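Local coordinates for protein beta-N-acetylhexosaminidase (Bacteroides fragilis, PDB 4PYS) that probably hydrolyses terminal N-acetylhexosamine residues from glycans, as a beta-N-acetylhexosaminidase of glycoside hydrolase family 20 that also carries a bound zinc ion, at residues 40-45 with 94-99; 47-52 with 214-219; 176-179 with 183-186. All coordinates share one frame; numbering follows the deposited sequence.

Contact 1 (40-45 with 94-99); sequences GSFIRL and ADDAGF
Two helix starts of the N-terminal domain of this family 20 glycoside hydrolase, those of helices 43-49 and 96-109, are packed together by a pair of phenylalanines, Phe42 and Phe99. The CB of Phe99 lies over one face of the Phe42 ring, in a CH-pi contact 3.9 Å from the ring centroid and 21° off the ring normal. Beyond CB the two rings meet obliquely, with centroids 4.6 Å apart and planes at 33°, an arrangement that is neither a stack nor edge-to-face. Closest approach falls between CE2 of Phe42 and CD2 of Phe99, 3.5 Å apart, while CZ of Phe42 stands over the rim of the Phe99 face. Phe42 reaches this place because its CG sits between the backbone N and the carbonyl carbon (chi1 62°), a setting easier to accommodate just before a helix than within one. A large flat side chain suits the spot: Phe42 is buried and also meets Trp69, Ile100 and Ile103, whereas Phe99 continues the apolar layer onto Val91 and Ala93 of strand 89-93.

At the edge of the Phe42 ring stands one carboxylate, that of Asp96. The contact is loose, with OD1 of Asp96 4.2 Å from CD2 of Phe42, near the ring plane and so facing the slightly positive C-H rim. Asp96 is the first residue of its helix, where a negative charge is probably favoured by the helix dipole. One residue earlier, Asp95 is the N-cap, with its other carboxylate oxygen, OD2, bonded to Glu78 N. Its OD1, met nearly head-on, accepts a nearly straight capping bond from Gly98 N at 3.0 Å.

Contact 2 (47-52 with 214-219); sequences YEKLVP and ADRGIT
Backbones stay well apart here, with the CA atoms of Glu48 and Asp215 nearest at 10.4 Å, so long side chains must bridge from the last turn of helix 43-49 to the Schellman motif that ends helix 203-214. In that motif Gly217 is the C-prime residue, its positive phi (74°) readily adopted without a side chain; Gly217 N bonds to Ala214 O, and Ile218 N bonds back to Ala213 O. The link is an end-on, bidentate salt bridge between the N-terminal domain and the catalytic domain: Arg216 NH1 donates to Glu48 OE1 at 3.1 Å, and Arg216 NH2 to Glu48 OE2 at 3.1 Å. Both bonds are nearly straight and arrive on the syn side, though tilted out of the carboxylate plane, while each oxygen lies close to the guanidinium plane; the two planes are 29° apart. Glu48 suits the task because its chain is extended, CG anti to the backbone N (chi1 -178°), whereas Arg216 bends at chi2 and chi3 to present its outer edge.

Tyr212 steadies the guanidinium, taking a bond from NE at its carbonyl and adding a cation-pi contact. Asp154 of helix 146-158 pairs with both Arg216 NH2 and Lys49 NZ, so two carboxylates and two cations share one network. Lys49 completes it from beside Glu48, its NZ reaching the anti lone pair of OE2 at 3.0 Å.

Contact 3 (176-179 with 183-186); sequences IEIK and FLTR
The hydroxyl OG1 of Thr185 holds a water at 2.8 Å, and this same water accepts a hydrogen bond from Ile178 N at 3.0 Å. The water thus spans the gap between the loop 176-179 and the short helix 183-186, two parts of the catalytic domain that follow strand 173-174 and are separated by only three residues. No direct hydrogen bond crosses between them. OG1 also makes a weak bond to Pro182 O.

Threonine suits this position because its two branches do different work. With OG1 between the backbone N and the carbonyl carbon (chi1 44°), the methyl CG2 is left anti to the carbonyl carbon and drives against the loop backbone. There CG2 lies 3.5 Å from Ile176 O, an oxygen that accepts from Trp174 NE1, and 3.6 Å from Glu177 CA. A second apolar contact joins Leu184 and Ile178: the two side chains cross obliquely, CD1 of Leu184 touching CG1 of Ile178 at 3.9 Å. Both continue into the same hydrophobic layer on helix 264-280, Ile178 against Val273 and Leu184 against Phe269, while Leu184 also touches Ala233 and Ala236 of helix 231-236. Branched aliphatic residues suit this place, where their surroundings are the apolar side chains named.

The side chain of Glu177 leaves its backbone away from helix 183-186, and its OE1 accepts from Gln203 N at the start of helix 203-214 and forms a salt bridge with Lys179 NZ at 3.5 Å. The chemistry implies that between the two segments the joint is methyl packing plus one bridging water, which accepts from the backbone N of Ile178, a group that makes no direct hydrogen bond to 183-186.

Contacts 1 and 2 share helix 43-49 and lie with centres 8 Å apart; Arg44 of contact 1 forms a salt bridge with Asp215 of contact 2, and Leu45 packs on Arg216. The residues at the start of this helix pack within their own domain through aromatic rings, whereas Glu48 and Lys49 near its end reach the catalytic domain through charge. Both contacts are only partly buried. Contact 3 is the buried one, wholly within the catalytic domain and about 30 Å or more from the others between centres; it relies on methyl groups and a water. Contact 2 uses the loop just after helix 203-214, while contact 3 lies by the beginning of that helix.

Contact 1 (40-45 with 94-99)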
loop_
_atom_site.group_PDB
_atom_site.type_symbol
_atom_site.label_atom_id
_atom_site.label_comp_id
_atom_site.label_asym_id
_atom_site.label_seq_id
_atom_site.Cartn_x
_atom_site.Cartn_y
_atom_site.Cartn_z
ATOM N N GLY A 40 -10.893 11.831 -18.735
ATOM C CA GLY A 40 -9.592 12.334 -18.321
ATOM C C GLY A 40 -8.882 11.611 -17.185
ATOM O O GLY A 40 -7.651 11.554 -17.150
ATOM N N SER A 41 -9.641 11.046 -16.254
ATOM C CA SER A 41 -9.043 10.476 -15.050
ATOM C C SER A 41 -8.467 9.073 -15.250
ATOM O O SER A 41 -7.517 8.685 -14.571
ATOM C CB SER A 41 -10.084 10.399 -13.951
ATOM O OG SER A 41 -10.981 9.358 -14.271
ATOM N N PHE A 42 -9.057 8.302 -16.162
ATOM C CA PHE A 42 -8.611 6.927 -16.375
ATOM C C PHE A 42 -7.901 6.724 -17.704
ATOM O O PHE A 42 -7.247 5.702 -17.920
ATOM C CB PHE A 42 -9.780 5.944 -16.239
ATOM C CG PHE A 42 -10.885 6.153 -17.239
ATOM C CD1 PHE A 42 -10.822 5.568 -18.495
ATOM C CD2 PHE A 42 -11.999 6.912 -16.911
ATOM C CE1 PHE A 42 -11.837 5.748 -19.411
ATOM C CE2 PHE A 42 -13.017 7.096 -17.819
ATOM C CZ PHE A 42 -12.937 6.509 -19.074
ATOM N N ILE A 43 -8.011 7.703 -18.590
ATOM C CA ILE A 43 -7.599 7.491 -19.968
ATOM C C ILE A 43 -6.080 7.406 -20.180
ATOM O O ILE A 43 -5.624 6.751 -21.117
ATOM C CB ILE A 43 -8.241 8.527 -20.912
ATOM C CG1 ILE A 43 -8.405 7.927 -22.306
ATOM C CG2 ILE A 43 -7.451 9.830 -20.926
ATOM C CD1 ILE A 43 -9.173 6.609 -22.299
ATOM N N ARG A 44 -5.295 8.057 -19.324
ATOM C CA ARG A 44 -3.844 7.966 -19.447
ATOM C C ARG A 44 -3.364 6.522 -19.244
ATOM O O ARG A 44 -2.417 6.073 -19.901
ATOM C CB ARG A 44 -3.148 8.923 -18.478
ATOM C CG ARG A 44 -3.151 10.374 -18.953
ATOM C CD ARG A 44 -2.295 11.266 -18.064
ATOM N NE ARG A 44 -3.058 11.817 -16.947
ATOM C CZ ARG A 44 -3.778 12.935 -17.017
ATOM N NH1 ARG A 44 -3.837 13.615 -18.156
ATOM N NH2 ARG A 44 -4.441 13.371 -15.953
ATOM N N LEU A 45 -4.036 5.791 -18.360
ATOM C CA LEU A 45 -3.692 4.385 -18.131
ATOM C C LEU A 45 -4.040 3.533 -19.347
ATOM O O LEU A 45 -3.288 2.629 -19.726
ATOM C CB LEU A 45 -4.391 3.836 -16.882
ATOM C CG LEU A 45 -4.036 2.405 -16.470
ATOM C CD1 LEU A 45 -2.554 2.301 -16.102
ATOM C CD2 LEU A 45 -4.908 1.930 -15.308
ATOM N N ALA A 94 -19.203 2.627 -11.784
ATOM C CA ALA A 94 -19.899 3.656 -11.006
ATOM C C ALA A 94 -19.010 4.862 -10.736
ATOM O O ALA A 94 -19.499 5.949 -10.431
ATOM C CB ALA A 94 -20.432 3.082 -9.696
ATOM N N ASP A 95 -17.702 4.668 -10.843
ATOM C CA ASP A 95 -16.748 5.736 -10.538
ATOM C C ASP A 95 -15.450 5.507 -11.301
ATOM O O ASP A 95 -15.283 4.481 -11.959
ATOM C CB ASP A 95 -16.485 5.793 -9.024
ATOM C CG ASP A 95 -16.189 4.414 -8.428
ATOM O OD1 ASP A 95 -15.327 3.701 -8.969
ATOM O OD2 ASP A 95 -16.840 4.022 -7.437
ATOM N N ASP A 96 -14.514 6.449 -11.220
ATOM C CA ASP A 96 -13.273 6.306 -11.983
ATOM C C ASP A 96 -12.460 5.075 -11.595
ATOM O O ASP A 96 -11.806 4.478 -12.440
ATOM C CB ASP A 96 -12.412 7.561 -11.848
ATOM C CG ASP A 96 -13.024 8.762 -12.542
ATOM O OD1 ASP A 96 -13.760 8.585 -13.540
ATOM O OD2 ASP A 96 -12.735 9.891 -12.103
ATOM N N ALA A 97 -12.485 4.696 -10.319
ATOM C CA ALA A 97 -11.766 3.496 -9.877
ATOM C C ALA A 97 -12.226 2.266 -10.649
ATOM O O ALA A 97 -11.415 1.439 -11.082
ATOM C CB ALA A 97 -11.954 3.286 -8.388
ATOM N N GLY A 98 -13.537 2.142 -10.817
ATOM C CA GLY A 98 -14.089 1.047 -11.599
ATOM C C GLY A 98 -13.541 0.990 -13.010
ATOM O O GLY A 98 -13.225 -0.085 -13.504
ATOM N N PHE A 99 -13.412 2.144 -13.667
ATOM C CA PHE A 99 -12.873 2.161 -15.026
ATOM C C PHE A 99 -11.417 1.714 -15.041
ATOM O O PHE A 99 -10.969 1.025 -15.956
ATOM C CB PHE A 99 -12.979 3.571 -15.623
ATOM C CG PHE A 99 -14.366 3.946 -16.083
ATOM C CD1 PHE A 99 -15.090 3.115 -16.942
ATOM C CD2 PHE A 99 -14.945 5.144 -15.671
ATOM C CE1 PHE A 99 -16.374 3.485 -17.383
ATOM C CE2 PHE A 99 -16.231 5.509 -16.091
ATOM C CZ PHE A 99 -16.939 4.673 -16.954
#

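Contact 2 (47-52 with 214-219)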
loop_
_atom_site.group_PDB
_atom_site.type_symbol
_atom_site.label_atom_id
_atom_site.label_comp_id
_atom_site.label_asym_id
_atom_site.label_seq_id
_atom_site.Cartn_x
_atom_site.Cartn_y
_atom_site.Cartn_z
ATOM N N TYR A 47 -4.167 4.582 -22.481
ATOM C CA TYR A 47 -3.207 4.891 -23.543
ATOM C C TYR A 47 -1.868 4.195 -23.298
ATOM O O TYR A 47 -1.177 3.782 -24.228
ATOM C CB TYR A 47 -2.982 6.401 -23.661
ATOM C CG TYR A 47 -4.184 7.199 -24.131
ATOM C CD1 TYR A 47 -5.126 6.648 -24.994
ATOM C CD2 TYR A 47 -4.371 8.511 -23.709
ATOM C CE1 TYR A 47 -6.222 7.383 -25.417
ATOM C CE2 TYR A 47 -5.456 9.250 -24.125
ATOM C CZ TYR A 47 -6.379 8.681 -24.981
ATOM O OH TYR A 47 -7.463 9.422 -25.392
ATOM N N GLU A 48 -1.503 4.068 -22.034
ATOM C CA GLU A 48 -0.229 3.468 -21.674
ATOM C C GLU A 48 -0.222 1.942 -21.805
ATOM O O GLU A 48 0.793 1.349 -22.185
ATOM C CB GLU A 48 0.123 3.871 -20.239
ATOM C CG GLU A 48 1.464 3.359 -19.754
ATOM C CD GLU A 48 1.709 3.697 -18.296
ATOM O OE1 GLU A 48 1.591 4.888 -17.922
ATOM O OE2 GLU A 48 2.014 2.765 -17.526
ATOM N N LYS A 49 -1.349 1.306 -21.501
ATOM C CA LYS A 49 -1.365 -0.149 -21.333
ATOM C C LYS A 49 -2.049 -0.902 -22.471
ATOM O O LYS A 49 -1.770 -2.083 -22.687
ATOM C CB LYS A 49 -2.033 -0.532 -20.011
ATOM C CG LYS A 49 -1.374 0.034 -18.743
ATOM C CD LYS A 49 0.090 -0.387 -18.606
ATOM C CE LYS A 49 0.602 -0.125 -17.176
ATOM N NZ LYS A 49 2.110 -0.249 -17.081
ATOM N N LEU A 50 -2.934 -0.224 -23.202
ATOM C CA LEU A 50 -3.770 -0.904 -24.198
ATOM C C LEU A 50 -3.640 -0.353 -25.622
ATOM O O LEU A 50 -3.186 -1.059 -26.526
ATOM C CB LEU A 50 -5.237 -0.897 -23.745
ATOM C CG LEU A 50 -5.519 -1.776 -22.524
ATOM C CD1 LEU A 50 -6.882 -1.485 -21.925
ATOM C CD2 LEU A 50 -5.417 -3.234 -22.939
ATOM N N VAL A 51 -4.055 0.896 -25.822
ATOM C CA VAL A 51 -4.038 1.511 -27.154
ATOM C C VAL A 51 -3.494 2.925 -27.050
ATOM O O VAL A 51 -4.064 3.745 -26.330
ATOM C CB VAL A 51 -5.465 1.609 -27.747
ATOM C CG1 VAL A 51 -5.434 2.231 -29.152
ATOM C CG2 VAL A 51 -6.132 0.250 -27.775
ATOM N N PRO A 52 -2.410 3.222 -27.785
ATOM C CA PRO A 52 -1.820 4.566 -27.777
ATOM C C PRO A 52 -2.829 5.606 -28.244
ATOM O O PRO A 52 -3.610 5.312 -29.149
ATOM C CB PRO A 52 -0.707 4.468 -28.832
ATOM C CG PRO A 52 -0.440 3.011 -29.006
ATOM C CD PRO A 52 -1.752 2.334 -28.764
ATOM N N ALA A 214 -2.401 8.668 -9.114
ATOM C CA ALA A 214 -3.787 9.058 -9.378
ATOM C C ALA A 214 -4.266 8.530 -10.730
ATOM O O ALA A 214 -5.416 8.109 -10.859
ATOM C CB ALA A 214 -3.942 10.578 -9.306
ATOM N N ASP A 215 -3.376 8.537 -11.724
ATOM C CA ASP A 215 -3.712 8.051 -13.061
ATOM C C ASP A 215 -4.023 6.566 -13.070
ATOM O O ASP A 215 -4.609 6.053 -14.025
ATOM C CB ASP A 215 -2.575 8.328 -14.047
ATOM C CG ASP A 215 -2.495 9.780 -14.443
ATOM O OD1 ASP A 215 -3.528 10.472 -14.330
ATOM O OD2 ASP A 215 -1.405 10.222 -14.866
ATOM N N ARG A 216 -3.618 5.858 -12.024
ATOM C CA ARG A 216 -3.919 4.433 -11.964
ATOM C C ARG A 216 -4.691 4.028 -10.707
ATOM O O ARG A 216 -4.626 2.886 -10.255
ATOM C CB ARG A 216 -2.657 3.581 -12.220
ATOM C CG ARG A 216 -1.457 3.875 -11.352
ATOM C CD ARG A 216 -0.141 3.669 -12.129
ATOM N NE ARG A 216 0.085 4.784 -13.048
ATOM C CZ ARG A 216 0.497 4.652 -14.304
ATOM N NH1 ARG A 216 0.649 5.722 -15.064
ATOM N NH2 ARG A 216 0.754 3.454 -14.798
ATOM N N GLY A 217 -5.451 4.974 -10.156
ATOM C CA GLY A 217 -6.398 4.672 -9.096
ATOM C C GLY A 217 -5.800 4.395 -7.730
ATOM O O GLY A 217 -6.444 3.772 -6.881
ATOM N N ILE A 218 -4.573 4.861 -7.515
ATOM C CA ILE A 218 -3.867 4.590 -6.260
ATOM C C ILE A 218 -3.767 5.849 -5.412
ATOM O O ILE A 218 -3.324 6.886 -5.898
ATOM C CB ILE A 218 -2.440 4.069 -6.528
ATOM C CG1 ILE A 218 -2.497 2.705 -7.222
ATOM C CG2 ILE A 218 -1.659 3.959 -5.222
ATOM C CD1 ILE A 218 -3.258 1.646 -6.422
ATOM N N THR A 219 -4.182 5.751 -4.149
ATOM C CA THR A 219 -4.007 6.836 -3.185
ATOM C C THR A 219 -2.722 6.559 -2.416
ATOM O O THR A 219 -2.526 5.455 -1.912
ATOM C CB THR A 219 -5.195 6.889 -2.223
ATOM O OG1 THR A 219 -6.376 7.252 -2.959
ATOM C CG2 THR A 219 -4.959 7.905 -1.098
#

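Contact 3 (176-179 with 183-186)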
loop_
_atom_site.group_PDB
_atom_site.type_symbol
_atom_site.label_atom_id
_atom_site.label_comp_id
_atom_site.label_asym_id
_atom_site.label_seq_id
_atom_site.Cartn_x
_atom_site.Cartn_y
_atom_site.Cartn_z
ATOM N N ILE A 176 11.517 12.221 3.236
ATOM C CA ILE A 176 10.491 13.119 2.710
ATOM C C ILE A 176 10.927 14.564 2.920
ATOM O O ILE A 176 11.186 14.983 4.050
ATOM C CB ILE A 176 9.074 12.813 3.290
ATOM C CG1 ILE A 176 8.044 13.786 2.722
ATOM C CG2 ILE A 176 9.078 12.830 4.807
ATOM C CD1 ILE A 176 7.789 13.575 1.249
ATOM N N GLU A 177 11.071 15.306 1.825
ATOM C CA GLU A 177 11.526 16.694 1.917
ATOM C C GLU A 177 10.486 17.577 2.594
ATOM O O GLU A 177 9.310 17.579 2.207
ATOM C CB GLU A 177 11.873 17.262 0.533
ATOM C CG GLU A 177 12.397 18.697 0.608
ATOM C CD GLU A 177 12.728 19.305 -0.744
ATOM O OE1 GLU A 177 11.891 19.232 -1.667
ATOM O OE2 GLU A 177 13.827 19.879 -0.874
ATOM N N ILE A 178 10.936 18.321 3.605
ATOM C CA ILE A 178 10.111 19.283 4.328
ATOM C C ILE A 178 10.828 20.620 4.198
ATOM O O ILE A 178 11.921 20.785 4.737
ATOM C CB ILE A 178 9.990 18.928 5.830
ATOM C CG1 ILE A 178 9.444 17.504 6.028
ATOM C CG2 ILE A 178 9.111 19.952 6.550
ATOM C CD1 ILE A 178 8.105 17.230 5.338
ATOM N N LYS A 179 10.229 21.558 3.465
ATOM C CA LYS A 179 10.899 22.815 3.132
ATOM C C LYS A 179 11.247 23.629 4.374
ATOM O O LYS A 179 12.284 24.300 4.421
ATOM C CB LYS A 179 10.023 23.662 2.203
ATOM C CG LYS A 179 9.725 23.034 0.844
ATOM C CD LYS A 179 10.976 22.949 0.002
ATOM C CE LYS A 179 10.639 22.751 -1.469
ATOM N NZ LYS A 179 11.878 22.717 -2.296
ATOM N N PHE A 183 17.139 20.309 6.934
ATOM C CA PHE A 183 18.097 19.329 7.436
ATOM C C PHE A 183 17.512 17.920 7.542
ATOM O O PHE A 183 18.262 16.946 7.588
ATOM C CB PHE A 183 18.662 19.750 8.790
ATOM C CG PHE A 183 19.576 20.957 8.724
ATOM C CD1 PHE A 183 20.119 21.371 7.514
ATOM C CD2 PHE A 183 19.882 21.666 9.869
ATOM C CE1 PHE A 183 20.959 22.480 7.445
ATOM C CE2 PHE A 183 20.727 22.782 9.815
ATOM C CZ PHE A 183 21.262 23.185 8.600
ATOM N N LEU A 184 16.187 17.807 7.602
ATOM C CA LEU A 184 15.568 16.486 7.728
ATOM C C LEU A 184 16.015 15.588 6.578
ATOM O O LEU A 184 16.298 14.417 6.788
ATOM C CB LEU A 184 14.038 16.568 7.809
ATOM C CG LEU A 184 13.434 17.056 9.129
ATOM C CD1 LEU A 184 11.931 17.217 8.990
ATOM C CD2 LEU A 184 13.775 16.116 10.272
ATOM N N THR A 185 16.107 16.146 5.372
ATOM C CA THR A 185 16.597 15.377 4.224
ATOM C C THR A 185 18.083 15.596 3.966
ATOM O O THR A 185 18.809 14.643 3.695
ATOM C CB THR A 185 15.816 15.674 2.935
ATOM O OG1 THR A 185 15.619 17.090 2.800
ATOM C CG2 THR A 185 14.465 14.964 2.952
ATOM N N ARG A 186 18.542 16.844 4.058
ATOM C CA ARG A 186 19.931 17.144 3.742
ATOM C C ARG A 186 20.904 16.392 4.645
ATOM O O ARG A 186 22.009 16.037 4.226
ATOM C CB ARG A 186 20.189 18.658 3.791
ATOM C CG ARG A 186 19.585 19.400 2.609
ATOM C CD ARG A 186 19.456 20.898 2.865
ATOM N NE ARG A 186 20.742 21.540 3.104
ATOM C CZ ARG A 186 20.946 22.849 2.996
ATOM N NH1 ARG A 186 22.146 23.355 3.228
ATOM N NH2 ARG A 186 19.950 23.652 2.644
HETATM O O HOH W 1 13.750 18.230 4.584
#